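Local coordinates for protein transcriptional regulator ComR (Streptococcus vestibularis F0396, PDB 6HU8) that probably binds DNA as a peptide-responsive RNPP-family regulator of competence, joining a helix-turn-helix domain to a tetratricopeptide-like helical domain, at residues 136-139 against 140-143. Numbering follows the deposited sequence.
Sequences EERP and KVEE
R138 and V141 meet at the N-terminal end of helix 139-152, where R138 occupies the N-cap position and P139 the first turn, within the tetratricopeptide-like domain of ComR. Two backbone bonds of the i to i+4 kind establish the helical start. N of E142 donates to O of R138 at 2.8 Å, with an angle of 153° at the hydrogen. N of E143 donates to O of P139 at 2.9 Å, with a similar angle of 152°. P139 suits this first turn, because its nitrogen has no hydrogen to offer and none is required of it there.

The tight side is made by R138 and V141. CB of V141 sits 3.9 Å from CB of R138, and its CG2 lies over one face of the guanidinium, offset toward the rim, 3.5 Å from NH1. Bends of the R138 chain at chi2 (-101°) and again at chi3 bring that face of the guanidinium against CG2 of V141. NH2 is held from helix 117-131 by salt bridges to D124 and E127 and a hydrogen bond to N128, which would help fix the group's rotation. V141 is buried, also touching L121 and D124 of that helix and Y168 of helix 160-173, so this side joins three consecutive helices.

The other side is looser. P139 and K140 are exposed, and within this turn their side chains touch only each other's backbone atoms. E142 is partly exposed: its carboxylate leaves the turn to bond H172 through OE2, whereas its CB stays 3.5 Å from O of P139.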
loop_
_atom_site.group_PDB
_atom_site.type_symbol
_atom_site.label_atom_id
_atom_site.label_comp_id
_atom_site.label_asym_id
_atom_site.label_seq_id
_atom_site.Cartn_x
_atom_site.Cartn_y
_atom_site.Cartn_z
ATOM N N GLU A 136 2.021 -14.615 -7.508
ATOM C CA GLU A 136 2.170 -15.306 -8.790
ATOM C C GLU A 136 0.855 -15.912 -9.280
ATOM O O GLU A 136 0.657 -16.093 -10.483
ATOM C CB GLU A 136 3.229 -16.404 -8.686
ATOM C CG GLU A 136 4.632 -15.897 -8.384
ATOM C CD GLU A 136 5.083 -16.234 -6.973
ATOM O OE1 GLU A 136 4.353 -15.882 -6.016
ATOM O OE2 GLU A 136 6.161 -16.860 -6.817
ATOM N N GLU A 137 -0.042 -16.220 -8.347
ATOM C CA GLU A 137 -1.338 -16.812 -8.672
ATOM C C GLU A 137 -2.223 -15.840 -9.434
ATOM O O GLU A 137 -3.230 -16.241 -10.023
ATOM C CB GLU A 137 -2.073 -17.266 -7.399
ATOM C CG GLU A 137 -1.590 -18.588 -6.807
ATOM C CD GLU A 137 -2.622 -19.244 -5.887
ATOM O OE1 GLU A 137 -3.374 -18.523 -5.182
ATOM O OE2 GLU A 137 -2.680 -20.495 -5.876
ATOM N N ARG A 138 -1.854 -14.560 -9.410
ATOM C CA ARG A 138 -2.690 -13.505 -9.985
ATOM C C ARG A 138 -1.965 -12.634 -11.015
ATOM O O ARG A 138 -1.781 -11.435 -10.787
ATOM C CB ARG A 138 -3.227 -12.625 -8.859
ATOM C CG ARG A 138 -3.889 -13.418 -7.761
ATOM C CD ARG A 138 -5.393 -13.374 -7.894
ATOM N NE ARG A 138 -5.972 -12.457 -6.908
ATOM C CZ ARG A 138 -6.884 -11.528 -7.189
ATOM N NH1 ARG A 138 -7.329 -11.394 -8.436
ATOM N NH2 ARG A 138 -7.352 -10.738 -6.220
ATOM N N PRO A 139 -1.587 -13.228 -12.167
ATOM C CA PRO A 139 -0.835 -12.542 -13.230
ATOM C C PRO A 139 -1.505 -11.267 -13.741
ATOM O O PRO A 139 -0.804 -10.314 -14.103
ATOM C CB PRO A 139 -0.771 -13.594 -14.351
ATOM C CG PRO A 139 -1.930 -14.494 -14.093
ATOM C CD PRO A 139 -2.028 -14.568 -12.594
ATOM N N LYS A 140 -2.834 -11.248 -13.791
ATOM C CA LYS A 140 -3.528 -10.076 -14.302
ATOM C C LYS A 140 -3.374 -8.924 -13.314
ATOM O O LYS A 140 -3.200 -7.780 -13.700
ATOM C CB LYS A 140 -4.999 -10.381 -14.560
ATOM C CG LYS A 140 -5.222 -11.554 -15.509
ATOM C CD LYS A 140 -6.667 -11.643 -15.991
ATOM C CE LYS A 140 -7.630 -10.858 -15.087
ATOM N NZ LYS A 140 -8.960 -10.640 -15.725
ATOM N N VAL A 141 -3.400 -9.246 -12.030
ATOM C CA VAL A 141 -3.131 -8.268 -10.989
ATOM C C VAL A 141 -1.664 -7.846 -11.052
ATOM O O VAL A 141 -1.326 -6.662 -10.934
ATOM C CB VAL A 141 -3.460 -8.847 -9.597
ATOM C CG1 VAL A 141 -2.955 -7.933 -8.496
ATOM C CG2 VAL A 141 -4.950 -9.098 -9.482
ATOM N N GLU A 142 -0.792 -8.824 -11.265
ATOM C CA GLU A 142 0.647 -8.564 -11.293
ATOM C C GLU A 142 1.039 -7.580 -12.393
ATOM O O GLU A 142 1.890 -6.714 -12.182
ATOM C CB GLU A 142 1.423 -9.881 -11.461
ATOM C CG GLU A 142 2.937 -9.744 -11.317
ATOM C CD GLU A 142 3.373 -9.368 -9.898
ATOM O OE1 GLU A 142 2.520 -9.367 -8.968
ATOM O OE2 GLU A 142 4.576 -9.065 -9.720
ATOM N N GLU A 143 0.411 -7.725 -13.561
ATOM C CA GLU A 143 0.663 -6.870 -14.725
ATOM C C GLU A 143 0.283 -5.414 -14.427
ATOM O O GLU A 143 0.979 -4.475 -14.826
ATOM C CB GLU A 143 -0.115 -7.405 -15.939
ATOM C CG GLU A 143 0.114 -6.663 -17.248
ATOM C CD GLU A 143 -0.774 -7.172 -18.399
ATOM O OE1 GLU A 143 -1.882 -7.687 -18.130
ATOM O OE2 GLU A 143 -0.372 -7.059 -19.578
#